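Glycosyl hydrolase family 88 (Pedobacter heparinus, PDB 3WIW) releases the unsaturated uronic acid from the non-reducing end of oligosaccharides made by polysaccharide lyases, acting as a heparin-specific unsaturated glucuronyl hydrolase. Local coordinates at residues A158-D163 with Q168-I173; R45-Y50 with K99-A104; D318-V323 with K328-A333. One frame throughout, in Å; residues are numbered along the deposited sequence.

Contact 1: A158-D163 with Q168-I173; sequences AIRSWD and QFPVII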
ATOM      1  N   ALA A 158      10.706   2.593 -17.332  1.00 11.93           N
ATOM      2  CA  ALA A 158       9.633   2.544 -16.322  1.00 11.35           C
ATOM      3  C   ALA A 158       8.396   1.856 -16.880  1.00 11.10           C
ATOM      4  O   ALA A 158       8.206   1.772 -18.098  1.00 11.51           O
ATOM      5  CB  ALA A 158       9.266   3.952 -15.833  1.00 12.27           C
ATOM      6  N   ILE A 159       7.572   1.342 -15.970  1.00 11.26           N
ATOM      7  CA  ILE A 159       6.232   0.870 -16.255  1.00 11.65           C
ATOM      8  C   ILE A 159       5.306   2.064 -16.449  1.00 10.90           C
ATOM      9  O   ILE A 159       5.314   3.013 -15.653  1.00 11.40           O
ATOM     10  CB  ILE A 159       5.715   0.025 -15.079  1.00 11.38           C
ATOM     11  CG1 ILE A 159       6.554  -1.263 -14.952  1.00 12.55           C
ATOM     12  CG2 ILE A 159       4.211  -0.270 -15.241  1.00 11.05           C
ATOM     13  CD1 ILE A 159       6.265  -2.047 -13.704  1.00 13.73           C
ATOM     14  N   ARG A 160       4.539   2.043 -17.541  1.00 11.25           N
ATOM     15  CA  ARG A 160       3.482   3.021 -17.762  1.00 11.83           C
ATOM     16  C   ARG A 160       2.351   2.768 -16.767  1.00 10.71           C
ATOM     17  O   ARG A 160       1.773   1.680 -16.744  1.00 11.74           O
ATOM     18  CB  ARG A 160       2.943   2.891 -19.183  1.00 12.35           C
ATOM     19  CG  ARG A 160       2.004   4.028 -19.523  1.00 13.63           C
ATOM     20  CD  ARG A 160       1.517   3.918 -20.923  1.00 16.10           C
ATOM     21  NE  ARG A 160       0.534   4.951 -21.206  1.00 17.66           N
ATOM     22  CZ  ARG A 160       0.149   5.299 -22.427  1.00 20.91           C
ATOM     23  NH1 ARG A 160       0.689   4.714 -23.492  1.00 22.00           N
ATOM     24  NH2 ARG A 160      -0.779   6.239 -22.570  1.00 23.46           N
ATOM     25  N   SER A 161       1.996   3.755 -15.950  1.00 11.44           N
ATOM     26  CA  SER A 161       0.987   3.504 -14.918  1.00 10.52           C
ATOM     27  C   SER A 161      -0.409   3.325 -15.505  1.00 11.40           C
ATOM     28  O   SER A 161      -1.121   2.370 -15.142  1.00 11.81           O
ATOM     29  CB  SER A 161       0.988   4.623 -13.881  1.00 12.06           C
ATOM     30  OG  SER A 161       2.231   4.658 -13.224  1.00 11.32           O
ATOM     31  N   TRP A 162      -0.802   4.191 -16.426  0.64 12.77           N
ATOM     32  CA  TRP A 162      -2.127   4.048 -17.017  0.64 14.46           C
ATOM     33  C   TRP A 162      -2.179   4.550 -18.430  0.64 14.80           C
ATOM     34  O   TRP A 162      -1.256   5.215 -18.904  0.64 13.45           O
ATOM     35  CB  TRP A 162      -3.195   4.728 -16.173  0.64 14.72           C
ATOM     36  CG  TRP A 162      -3.043   6.224 -16.082  0.64 16.07           C
ATOM     37  CD1 TRP A 162      -3.019   7.120 -17.118  0.64 17.59           C
ATOM     38  CD2 TRP A 162      -2.956   7.001 -14.880  0.64 19.05           C
ATOM     39  NE1 TRP A 162      -2.893   8.398 -16.632  0.64 18.24           N
ATOM     40  CE2 TRP A 162      -2.851   8.353 -15.262  0.64 19.57           C
ATOM     41  CE3 TRP A 162      -2.941   6.681 -13.517  0.64 20.13           C
ATOM     42  CZ2 TRP A 162      -2.745   9.389 -14.329  0.64 21.01           C
ATOM     43  CZ3 TRP A 162      -2.838   7.705 -12.592  0.64 21.21           C
ATOM     44  CH2 TRP A 162      -2.735   9.046 -13.001  0.64 20.84           C
ATOM     45  N   ASP A 163      -3.288   4.232 -19.083  1.00 16.57           N
ATOM     46  CA  ASP A 163      -3.436   4.429 -20.524  1.00 19.43           C
ATOM     47  C   ASP A 163      -4.414   5.528 -20.893  1.00 22.30           C
ATOM     48  O   ASP A 163      -4.515   5.905 -22.064  1.00 23.99           O
ATOM     49  CB  ASP A 163      -3.890   3.131 -21.183  1.00 21.02           C
ATOM     50  CG  ASP A 163      -2.835   2.065 -21.114  1.00 22.43           C
ATOM     51  OD1 ASP A 163      -1.645   2.425 -20.970  1.00 22.60           O
ATOM     52  OD2 ASP A 163      -3.197   0.878 -21.203  1.00 23.69           O
ATOM     53  N   GLN A 168       1.435  11.291 -22.557  1.00 26.40           N
ATOM     54  CA  GLN A 168       2.115  10.375 -23.439  1.00 27.39           C
ATOM     55  C   GLN A 168       2.512   9.107 -22.683  1.00 23.14           C
ATOM     56  O   GLN A 168       2.387   7.988 -23.186  1.00 24.12           O
ATOM     57  CB  GLN A 168       3.346  11.093 -23.979  1.00 30.74           C
ATOM     58  CG  GLN A 168       4.241  10.242 -24.786  1.00 33.44           C
ATOM     59  CD  GLN A 168       5.220  11.044 -25.616  1.00 35.20           C
ATOM     60  OE1 GLN A 168       6.221  10.509 -26.083  1.00 36.46           O
ATOM     61  NE2 GLN A 168       4.928  12.330 -25.815  1.00 35.81           N
ATOM     62  N   PHE A 169       2.990   9.280 -21.459  1.00 18.43           N
ATOM     63  CA  PHE A 169       3.512   8.157 -20.692  1.00 15.00           C
ATOM     64  C   PHE A 169       3.588   8.552 -19.232  1.00 14.12           C
ATOM     65  O   PHE A 169       4.633   8.968 -18.751  1.00 13.44           O
ATOM     66  CB  PHE A 169       4.892   7.746 -21.243  1.00 15.30           C
ATOM     67  CG  PHE A 169       5.360   6.384 -20.788  1.00 14.46           C
ATOM     68  CD1 PHE A 169       5.908   6.200 -19.522  1.00 13.19           C
ATOM     69  CD2 PHE A 169       5.265   5.281 -21.640  1.00 14.77           C
ATOM     70  CE1 PHE A 169       6.342   4.950 -19.100  1.00 12.81           C
ATOM     71  CE2 PHE A 169       5.695   4.016 -21.221  1.00 14.33           C
ATOM     72  CZ  PHE A 169       6.245   3.851 -19.955  1.00 12.18           C
ATOM     73  N   PRO A 170       2.460   8.438 -18.531  1.00 12.09           N
ATOM     74  CA  PRO A 170       2.413   8.854 -17.133  1.00 10.84           C
ATOM     75  C   PRO A 170       2.900   7.758 -16.203  1.00 10.35           C
ATOM     76  O   PRO A 170       2.514   6.582 -16.364  1.00 11.56           O
ATOM     77  CB  PRO A 170       0.928   9.120 -16.903  1.00 12.54           C
ATOM     78  CG  PRO A 170       0.233   8.120 -17.839  1.00 13.44           C
ATOM     79  CD  PRO A 170       1.152   7.977 -19.024  1.00 12.93           C
ATOM     80  N   VAL A 171       3.719   8.140 -15.227  1.00 10.47           N
ATOM     81  CA  VAL A 171       4.179   7.215 -14.181  1.00  9.40           C
ATOM     82  C   VAL A 171       3.882   7.862 -12.835  1.00  9.11           C
ATOM     83  O   VAL A 171       4.294   9.001 -12.573  1.00 10.57           O
ATOM     84  CB  VAL A 171       5.700   6.950 -14.308  1.00 10.25           C
ATOM     85  CG1 VAL A 171       6.173   5.990 -13.199  1.00 10.72           C
ATOM     86  CG2 VAL A 171       6.014   6.362 -15.675  1.00 11.22           C
ATOM     87  N   ILE A 172       3.130   7.172 -11.992  1.00  9.86           N
ATOM     88  CA  ILE A 172       2.787   7.722 -10.686  1.00  9.00           C
ATOM     89  C   ILE A 172       3.646   7.106  -9.586  1.00  8.36           C
ATOM     90  O   ILE A 172       4.147   5.992  -9.741  1.00  9.76           O
ATOM     91  CB  ILE A 172       1.270   7.586 -10.376  1.00  9.81           C
ATOM     92  CG1 ILE A 172       0.810   6.130 -10.133  1.00  9.32           C
ATOM     93  CG2 ILE A 172       0.469   8.222 -11.503  1.00 11.67           C
ATOM     94  CD1 ILE A 172      -0.718   6.016  -9.919  1.00  9.82           C
ATOM     95  N   ILE A 173       3.817   7.828  -8.484  1.00  8.40           N
ATOM     96  CA  ILE A 173       4.638   7.351  -7.385  1.00  8.50           C
ATOM     97  C   ILE A 173       4.097   6.003  -6.847  1.00  8.64           C
ATOM     98  O   ILE A 173       4.884   5.130  -6.415  1.00  9.64           O
ATOM     99  CB  ILE A 173       4.751   8.442  -6.278  1.00  9.21           C
ATOM    100  CG1 ILE A 173       5.868   8.108  -5.296  1.00 10.11           C
ATOM    101  CG2 ILE A 173       3.421   8.622  -5.510  1.00  9.56           C
ATOM    102  CD1 ILE A 173       7.290   8.287  -5.864  1.00 11.29           C
TER
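Two hydrogen bonds join Ser161 to the backbone of strand 170-172. Its amide N donates to Pro170 O at 2.9 Å, nearly straight along the carbonyl bond, and its hydroxyl OG accepts from Ile172 N at 2.9 Å (N-H...O 165°). With chi1 at -63°, OG stands beside its own backbone N, which lets one residue use both groups on the same strand; OG is also hydrogen-bonded to Asn175 OD1. Arg160 CB sits over one face of the Phe169 ring, 3.8 Å from the ring centroid, in a CH-pi contact, while Ala158 O lies at the ring edge. Strand 170-172 is an outer strand of a three-stranded antiparallel sheet with 219-222 and 229-233, and strand 158-159 pairs with 152-153; the contact thus joins two small sheets of the (alpha/alpha)6-barrel protein, the segments themselves running about 98° apart. Apolar groups extend the seam: in the conformer described here, one of two deposited for Trp162, Pro170 CG lies over one face of the indole, 3.4 Å from NE1, and Ile172 CG2 meets CZ3 at 3.5 Å. The extended Arg160 side chain places its guanidinium between Gln168 O on one face and Asp163 OD1 on the opposite face; the latter is a charge-only salt bridge, well out of the guanidinium plane, and Asp163 also pairs with Arg151. Arg160 NE donates to Trp162 O at 2.9 Å, from above the carbonyl plane.

Contact 2: R45-Y50 with K99-A104; sequences RAAQTY and KRFTLA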
ATOM      1  N   ARG A  45     -17.043 -10.619  10.421  1.00 12.87           N
ATOM      2  CA  ARG A  45     -18.334 -10.076  10.032  1.00 13.11           C
ATOM      3  C   ARG A  45     -18.318  -9.594   8.576  1.00 12.54           C
ATOM      4  O   ARG A  45     -19.293  -9.794   7.847  1.00 13.45           O
ATOM      5  CB  ARG A  45     -18.714  -8.910  10.948  1.00 14.87           C
ATOM      6  CG  ARG A  45     -18.874  -9.252  12.428  1.00 16.69           C
ATOM      7  CD  ARG A  45     -20.068 -10.131  12.704  1.00 18.77           C
ATOM      8  NE  ARG A  45     -21.359  -9.623  12.220  1.00 19.73           N
ATOM      9  CZ  ARG A  45     -22.144  -8.737  12.840  1.00 21.48           C
ATOM     10  NH1 ARG A  45     -21.790  -8.162  13.987  1.00 22.72           N
ATOM     11  NH2 ARG A  45     -23.306  -8.404  12.290  1.00 22.14           N
ATOM     12  N   ALA A  46     -17.240  -8.929   8.157  1.00 11.61           N
ATOM     13  CA  ALA A  46     -17.136  -8.470   6.771  1.00 12.43           C
ATOM     14  C   ALA A  46     -17.257  -9.635   5.784  1.00 12.34           C
ATOM     15  O   ALA A  46     -17.999  -9.560   4.795  1.00 12.08           O
ATOM     16  CB  ALA A  46     -15.832  -7.733   6.556  1.00 12.31           C
ATOM     17  N   ALA A  47     -16.532 -10.717   6.050  1.00 12.49           N
ATOM     18  CA  ALA A  47     -16.526 -11.851   5.117  1.00 13.87           C
ATOM     19  C   ALA A  47     -17.887 -12.569   5.071  1.00 14.44           C
ATOM     20  O   ALA A  47     -18.225 -13.195   4.079  1.00 15.14           O
ATOM     21  CB  ALA A  47     -15.405 -12.811   5.469  1.00 14.64           C
ATOM     22  N   GLN A  48     -18.657 -12.478   6.159  0.68 13.54           N
ATOM     23  CA  GLN A  48     -20.016 -13.020   6.241  0.68 14.62           C
ATOM     24  C   GLN A  48     -21.006 -12.136   5.488  0.68 15.89           C
ATOM     25  O   GLN A  48     -22.037 -12.603   5.012  0.68 20.45           O
ATOM     26  CB  GLN A  48     -20.457 -13.109   7.708  0.68 14.52           C
ATOM     27  CG  GLN A  48     -19.760 -14.218   8.500  0.68 15.44           C
ATOM     28  CD  GLN A  48     -19.922 -14.097  10.007  0.68 16.37           C
ATOM     29  OE1 GLN A  48     -20.392 -13.077  10.532  0.68 15.89           O
ATOM     30  NE2 GLN A  48     -19.513 -15.137  10.714  0.68 17.07           N
ATOM     31  N   THR A  49     -20.690 -10.852   5.394  1.00 15.62           N
ATOM     32  CA  THR A  49     -21.629  -9.862   4.876  1.00 16.18           C
ATOM     33  C   THR A  49     -21.450  -9.554   3.375  1.00 15.54           C
ATOM     34  O   THR A  49     -22.430  -9.533   2.610  1.00 15.95           O
ATOM     35  CB  THR A  49     -21.504  -8.566   5.706  1.00 17.85           C
ATOM     36  OG1 THR A  49     -21.837  -8.850   7.069  1.00 18.97           O
ATOM     37  CG2 THR A  49     -22.437  -7.494   5.206  1.00 18.68           C
ATOM     38  N   TYR A  50     -20.215  -9.275   2.959  1.00 14.44           N
ATOM     39  CA  TYR A  50     -19.919  -8.956   1.567  1.00 14.16           C
ATOM     40  C   TYR A  50     -19.829 -10.211   0.704  1.00 14.78           C
ATOM     41  O   TYR A  50     -19.720 -11.338   1.217  1.00 15.95           O
ATOM     42  CB  TYR A  50     -18.639  -8.080   1.476  1.00 13.18           C
ATOM     43  CG  TYR A  50     -18.778  -6.854   2.346  1.00 13.62           C
ATOM     44  CD1 TYR A  50     -19.732  -5.897   2.049  1.00 13.39           C
ATOM     45  CD2 TYR A  50     -18.008  -6.682   3.495  1.00 13.81           C
ATOM     46  CE1 TYR A  50     -19.926  -4.799   2.858  1.00 13.51           C
ATOM     47  CE2 TYR A  50     -18.198  -5.569   4.336  1.00 13.88           C
ATOM     48  CZ  TYR A  50     -19.164  -4.639   3.998  1.00 13.71           C
ATOM     49  OH  TYR A  50     -19.392  -3.547   4.807  1.00 15.22           O
ATOM     50  N   LYS A  99      -9.561 -17.471   1.010  1.00 13.55           N
ATOM     51  CA  LYS A  99      -9.574 -18.270  -0.219  1.00 13.59           C
ATOM     52  C   LYS A  99     -10.773 -17.866  -1.109  1.00 14.05           C
ATOM     53  O   LYS A  99     -10.606 -17.592  -2.300  1.00 14.25           O
ATOM     54  CB  LYS A  99      -9.629 -19.747   0.135  1.00 15.01           C
ATOM     55  CG  LYS A  99      -9.753 -20.659  -1.063  1.00 16.31           C
ATOM     56  CD  LYS A  99      -9.736 -22.121  -0.657  1.00 18.79           C
ATOM     57  CE  LYS A  99      -9.790 -22.979  -1.892  1.00 20.45           C
ATOM     58  NZ  LYS A  99      -9.843 -24.429  -1.581  1.00 21.63           N
ATOM     59  N   ARG A 100     -11.972 -17.828  -0.523  1.00 14.41           N
ATOM     60  CA  ARG A 100     -13.193 -17.479  -1.263  1.00 17.33           C
ATOM     61  C   ARG A 100     -13.082 -16.101  -1.929  1.00 15.39           C
ATOM     62  O   ARG A 100     -13.392 -15.928  -3.117  1.00 16.01           O
ATOM     63  CB  ARG A 100     -14.402 -17.408  -0.308  1.00 21.42           C
ATOM     64  CG  ARG A 100     -15.109 -18.687   0.020  1.00 25.14           C
ATOM     65  CD  ARG A 100     -16.601 -18.383   0.262  1.00 25.01           C
ATOM     66  NE  ARG A 100     -16.847 -17.342   1.259  1.00 25.77           N
ATOM     67  CZ  ARG A 100     -17.880 -16.503   1.228  1.00 25.73           C
ATOM     68  NH1 ARG A 100     -18.033 -15.602   2.184  1.00 25.53           N
ATOM     69  NH2 ARG A 100     -18.762 -16.557   0.240  1.00 26.21           N
ATOM     70  N   PHE A 101     -12.661 -15.109  -1.152  1.00 13.43           N
ATOM     71  CA  PHE A 101     -12.569 -13.741  -1.671  1.00 12.24           C
ATOM     72  C   PHE A 101     -11.396 -13.566  -2.655  1.00 11.82           C
ATOM     73  O   PHE A 101     -11.439 -12.704  -3.528  1.00 12.86           O
ATOM     74  CB  PHE A 101     -12.533 -12.731  -0.511  1.00 12.28           C
ATOM     75  CG  PHE A 101     -13.889 -12.481   0.107  1.00 11.93           C
ATOM     76  CD1 PHE A 101     -14.384 -13.305   1.108  1.00 12.81           C
ATOM     77  CD2 PHE A 101     -14.681 -11.432  -0.342  1.00 12.18           C
ATOM     78  CE1 PHE A 101     -15.656 -13.080   1.657  1.00 13.82           C
ATOM     79  CE2 PHE A 101     -15.943 -11.188   0.215  1.00 12.78           C
ATOM     80  CZ  PHE A 101     -16.425 -12.014   1.210  1.00 13.86           C
ATOM     81  N   THR A 102     -10.351 -14.377  -2.511  1.00 11.37           N
ATOM     82  CA  THR A 102      -9.244 -14.359  -3.468  1.00 12.30           C
ATOM     83  C   THR A 102      -9.648 -14.936  -4.827  1.00 12.69           C
ATOM     84  O   THR A 102      -9.448 -14.309  -5.869  1.00 13.38           O
ATOM     85  CB  THR A 102      -7.997 -15.091  -2.907  1.00 12.50           C
ATOM     86  OG1 THR A 102      -7.541 -14.390  -1.749  1.00 12.20           O
ATOM     87  CG2 THR A 102      -6.865 -15.112  -3.913  1.00 12.22           C
ATOM     88  N   LEU A 103     -10.255 -16.120  -4.811  1.00 13.18           N
ATOM     89  CA  LEU A 103     -10.501 -16.841  -6.068  1.00 13.12           C
ATOM     90  C   LEU A 103     -11.540 -16.143  -6.935  1.00 13.39           C
ATOM     91  O   LEU A 103     -11.606 -16.382  -8.142  1.00 14.71           O
ATOM     92  CB  LEU A 103     -10.896 -18.305  -5.834  1.00 14.59           C
ATOM     93  CG  LEU A 103      -9.784 -19.167  -5.240  1.00 15.97           C
ATOM     94  CD1 LEU A 103     -10.317 -20.565  -4.843  1.00 16.93           C
ATOM     95  CD2 LEU A 103      -8.596 -19.309  -6.218  1.00 16.30           C
ATOM     96  N   ALA A 104     -12.352 -15.277  -6.322  1.00 13.78           N
ATOM     97  CA  ALA A 104     -13.318 -14.481  -7.076  1.00 14.89           C
ATOM     98  C   ALA A 104     -12.638 -13.436  -7.970  1.00 13.60           C
ATOM     99  O   ALA A 104     -13.311 -12.804  -8.782  1.00 14.63           O
ATOM    100  CB  ALA A 104     -14.304 -13.795  -6.143  1.00 15.58           C
TER
HETATM  101  O   HOH W   1     -20.336 -13.858   1.622  1.00 27.67           O
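Phe101 pushes the edge of its ring against the end of helix 30-49, where CE1 meets Ala47 CB at 3.8 Å. Two backbone carbonyls lie near the plane of the ring at this same edge: Ala47 O is 3.5 Å from CE1, and Tyr50 O is 3.4 Å from CZ. The positively polarised ring hydrogens thus face carbonyl oxygens, which is probably weakly favourable. With CG anti to the carbonyl carbon (chi1 -78°), the ring projects from helix 92-103 with its CE1 and CZ edge toward Ala47 and Tyr50. Tyr50 adds a looser apolar contact through its CB, while its ring leads away and its hydroxyl is hydrogen-bonded to Gln353 O.

Tyr50 is the first residue to leave helical geometry, so its carbonyl belongs to the exit of the helix. A water bridges the two segments: it donates to Tyr50 O at 2.6 Å and accepts from Arg100 NH1 at 2.9 Å. NH1 also comes within 3.1 Å of Ala47 O, which lies near the guanidinium plane, but the angle is too poor for a hydrogen bond. Arg100 arrives there through a chain bent at chi2 and chi3, and the salt bridge from NH1 to Glu97 helps to hold it. The positive charge beside carbonyls at a helix C-terminus would probably be favourable for the helix dipole.

Elsewhere Phe101 meets Phe78 edge-to-face and touches Pro79 and Leu82, so that helix 77-89 packs against it too. Away from the predicted catalytic residues, the two segments thus join the last turn of helix 30-49 to the C-terminal part of helix 92-103, a helix-to-helix contact within the helical framework of the (alpha/alpha)6 barrel.

Contact 3: D318-V323 with K328-A333; sequences DLSTQV and KYFKFA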
ATOM      1  N   ASP A 318       9.825  -2.380   8.627  1.00 11.51           N
ATOM      2  CA  ASP A 318      10.817  -3.089   7.825  1.00 12.61           C
ATOM      3  C   ASP A 318      12.135  -2.312   7.761  1.00 12.72           C
ATOM      4  O   ASP A 318      13.201  -2.907   7.836  1.00 14.27           O
ATOM      5  CB  ASP A 318      10.306  -3.408   6.425  1.00 13.33           C
ATOM      6  CG  ASP A 318       9.719  -4.809   6.326  1.00 15.49           C
ATOM      7  OD1 ASP A 318       9.334  -5.406   7.368  1.00 17.08           O
ATOM      8  OD2 ASP A 318       9.618  -5.300   5.195  1.00 16.45           O
ATOM      9  N   LEU A 319      12.076  -0.986   7.643  1.00 12.05           N
ATOM     10  CA  LEU A 319      13.307  -0.206   7.569  1.00 12.19           C
ATOM     11  C   LEU A 319      14.125  -0.401   8.839  1.00 12.05           C
ATOM     12  O   LEU A 319      15.362  -0.513   8.783  1.00 13.58           O
ATOM     13  CB  LEU A 319      12.983   1.269   7.358  1.00 11.93           C
ATOM     14  CG  LEU A 319      14.172   2.183   7.074  1.00 12.84           C
ATOM     15  CD1 LEU A 319      14.910   1.774   5.808  1.00 15.00           C
ATOM     16  CD2 LEU A 319      13.723   3.647   6.991  1.00 13.72           C
ATOM     17  N   SER A 320      13.431  -0.451   9.985  1.00 12.25           N
ATOM     18  CA  SER A 320      14.108  -0.605  11.273  1.00 13.50           C
ATOM     19  C   SER A 320      14.955  -1.891  11.351  1.00 15.31           C
ATOM     20  O   SER A 320      15.959  -1.941  12.086  1.00 16.98           O
ATOM     21  CB  SER A 320      13.109  -0.535  12.436  1.00 13.60           C
ATOM     22  OG  SER A 320      12.433  -1.759  12.649  1.00 13.30           O
ATOM     23  N   THR A 321      14.579  -2.921  10.586  1.00 15.10           N
ATOM     24  CA  THR A 321      15.306  -4.194  10.625  1.00 17.57           C
ATOM     25  C   THR A 321      16.430  -4.257   9.602  1.00 18.47           C
ATOM     26  O   THR A 321      17.261  -5.174   9.640  1.00 21.22           O
ATOM     27  CB  THR A 321      14.366  -5.397  10.395  1.00 19.45           C
ATOM     28  OG1 THR A 321      13.902  -5.397   9.034  1.00 20.99           O
ATOM     29  CG2 THR A 321      13.182  -5.335  11.359  1.00 20.25           C
ATOM     30  N   GLN A 322      16.446  -3.305   8.670  0.56 16.92           N
ATOM     31  CA  GLN A 322      17.398  -3.314   7.554  0.56 17.75           C
ATOM     32  C   GLN A 322      18.614  -2.436   7.812  0.56 20.23           C
ATOM     33  O   GLN A 322      19.707  -2.716   7.322  0.56 21.24           O
ATOM     34  CB  GLN A 322      16.719  -2.833   6.272  0.56 17.51           C
ATOM     35  CG  GLN A 322      15.580  -3.686   5.797  0.56 17.34           C
ATOM     36  CD  GLN A 322      14.737  -2.962   4.774  0.56 17.21           C
ATOM     37  OE1 GLN A 322      14.785  -1.734   4.655  0.56 17.95           O
ATOM     38  NE2 GLN A 322      13.955  -3.707   4.040  0.56 16.12           N
ATOM     39  N   VAL A 323      18.421  -1.370   8.580  1.00 22.22           N
ATOM     40  CA  VAL A 323      19.466  -0.359   8.763  1.00 24.45           C
ATOM     41  C   VAL A 323      20.349  -0.641   9.964  1.00 29.02           C
ATOM     42  O   VAL A 323      20.035  -1.496  10.785  1.00 29.50           O
ATOM     43  CB  VAL A 323      18.876   1.065   8.956  1.00 23.02           C
ATOM     44  CG1 VAL A 323      18.035   1.485   7.757  1.00 22.93           C
ATOM     45  CG2 VAL A 323      18.069   1.129  10.237  1.00 22.16           C
ATOM     46  N   LYS A 328      15.012   4.484  16.023  1.00 16.13           N
ATOM     47  CA  LYS A 328      14.182   5.673  15.765  1.00 15.78           C
ATOM     48  C   LYS A 328      13.029   5.367  14.810  1.00 14.18           C
ATOM     49  O   LYS A 328      11.933   5.900  14.958  1.00 14.72           O
ATOM     50  CB  LYS A 328      15.001   6.864  15.249  1.00 18.01           C
ATOM     51  CG  LYS A 328      15.681   6.640  13.909  1.00 20.95           C
ATOM     52  CD  LYS A 328      16.423   7.891  13.448  1.00 24.28           C
ATOM     53  CE  LYS A 328      17.192   7.620  12.156  1.00 27.41           C
ATOM     54  NZ  LYS A 328      18.130   6.462  12.265  1.00 29.38           N
ATOM     55  N   TYR A 329      13.269   4.485  13.840  1.00 13.48           N
ATOM     56  CA  TYR A 329      12.216   4.073  12.913  1.00 12.18           C
ATOM     57  C   TYR A 329      11.186   3.186  13.603  1.00 12.14           C
ATOM     58  O   TYR A 329       9.974   3.371  13.429  1.00 12.84           O
ATOM     59  CB  TYR A 329      12.813   3.344  11.707  1.00 12.19           C
ATOM     60  CG  TYR A 329      13.850   4.146  10.971  1.00 12.61           C
ATOM     61  CD1 TYR A 329      13.587   5.463  10.577  1.00 12.76           C
ATOM     62  CD2 TYR A 329      15.080   3.592  10.648  1.00 14.64           C
ATOM     63  CE1 TYR A 329      14.543   6.209   9.885  1.00 14.13           C
ATOM     64  CE2 TYR A 329      16.043   4.324   9.959  1.00 15.96           C
ATOM     65  CZ  TYR A 329      15.764   5.634   9.573  1.00 15.55           C
ATOM     66  OH  TYR A 329      16.709   6.363   8.885  1.00 16.60           O
ATOM     67  N   PHE A 330      11.667   2.226  14.384  1.00 13.44           N
ATOM     68  CA  PHE A 330      10.764   1.351  15.118  1.00 13.90           C
ATOM     69  C   PHE A 330       9.870   2.168  16.058  1.00 13.37           C
ATOM     70  O   PHE A 330       8.649   1.952  16.126  1.00 13.46           O
ATOM     71  CB  PHE A 330      11.552   0.338  15.940  1.00 14.51           C
ATOM     72  CG  PHE A 330      10.678  -0.555  16.745  1.00 15.99           C
ATOM     73  CD1 PHE A 330      10.125  -1.694  16.180  1.00 17.09           C
ATOM     74  CD2 PHE A 330      10.363  -0.231  18.056  1.00 17.72           C
ATOM     75  CE1 PHE A 330       9.296  -2.515  16.920  1.00 18.26           C
ATOM     76  CE2 PHE A 330       9.525  -1.056  18.802  1.00 18.76           C
ATOM     77  CZ  PHE A 330       9.005  -2.193  18.230  1.00 19.03           C
ATOM     78  N   LYS A 331      10.467   3.097  16.801  1.00 13.67           N
ATOM     79  CA  LYS A 331       9.717   3.891  17.783  1.00 14.78           C
ATOM     80  C   LYS A 331       8.657   4.745  17.095  1.00 13.67           C
ATOM     81  O   LYS A 331       7.527   4.851  17.572  1.00 12.96           O
ATOM     82  CB  LYS A 331      10.671   4.774  18.605  1.00 17.83           C
ATOM     83  CG  LYS A 331      10.002   5.707  19.595  1.00 21.88           C
ATOM     84  CD  LYS A 331       9.221   4.949  20.652  1.00 26.66           C
ATOM     85  CE  LYS A 331       8.866   5.861  21.839  1.00 30.27           C
ATOM     86  NZ  LYS A 331       8.188   7.141  21.456  1.00 32.77           N
ATOM     87  N   PHE A 332       9.006   5.326  15.954  1.00 12.46           N
ATOM     88  CA  PHE A 332       8.068   6.185  15.236  1.00 12.13           C
ATOM     89  C   PHE A 332       6.891   5.343  14.746  1.00 12.10           C
ATOM     90  O   PHE A 332       5.733   5.739  14.892  1.00 12.00           O
ATOM     91  CB  PHE A 332       8.800   6.905  14.108  1.00 11.84           C
ATOM     92  CG  PHE A 332       8.068   8.094  13.551  1.00 11.50           C
ATOM     93  CD1 PHE A 332       7.052   7.928  12.608  1.00 12.12           C
ATOM     94  CD2 PHE A 332       8.417   9.383  13.939  1.00 13.61           C
ATOM     95  CE1 PHE A 332       6.367   9.042  12.081  1.00 13.42           C
ATOM     96  CE2 PHE A 332       7.763  10.487  13.401  1.00 13.01           C
ATOM     97  CZ  PHE A 332       6.725  10.325  12.478  1.00 13.53           C
ATOM     98  N   ALA A 333       7.180   4.163  14.192  1.00 11.69           N
ATOM     99  CA  ALA A 333       6.123   3.255  13.743  1.00 11.45           C
ATOM    100  C   ALA A 333       5.243   2.811  14.909  1.00 10.91           C
ATOM    101  O   ALA A 333       4.025   2.764  14.787  1.00 11.50           O
ATOM    102  CB  ALA A 333       6.709   2.034  13.046  1.00 11.50           C
TER
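Leu319 sets its CD2 methyl squarely over the centre of the Tyr329 ring, 3.7 Å from the centroid and only 5° off the ring normal, a textbook CH-pi contact. The leucine reaches it with CG swung opposite its backbone N (chi1 -172°), and its next torsion brings CD2 over the ring. Tyr329 holds its CG beside its own backbone N, which directs the ring back at helix 306-322. Lys328 CG lies over the opposite face, so aliphatic groups sandwich the ring, while Val323 CG2 approaches CE2 at the ring edge, 3.8 Å away. At the closest backbone approach Ser320 meets the second helix through carbon: its CB lies 3.7 Å from Phe330 N and 3.9 Å from Phe330 CB. Its OG is bonded to Leu317 O in its own helix. The short segments run antiparallel at 164°, with axes 8.1 Å apart, as expected of an alpha-hairpin in an (alpha/alpha)6 barrel. No hydrogen bond spans the two segments; cohesion rests on dispersion and CH-pi contacts, and the tyrosine hydroxyl finds its polar partner in Glu272 of helix 265-279.

Overall arrangement
The three contacts follow one another along the chain in the order 2, 1, 3 and never touch. Their centres stand 30 to 33 Å apart, and nearest atoms are separated by about 15 Å between contacts 1 and 3 and about 20 Å between contacts 1 and 2. Contacts 2 and 3 both join helices of the barrel, whereas contact 1 joins strands and loops. Contact 1 alone borders the probable active site: the Ile172 side chain is about 3 Å from that of Asp174, the predicted proton donor and next to the segment in the chain, about 6 Å from the side chain of Asp116, the predicted nucleophile, and about 4 Å from a bound HEPES buffer molecule.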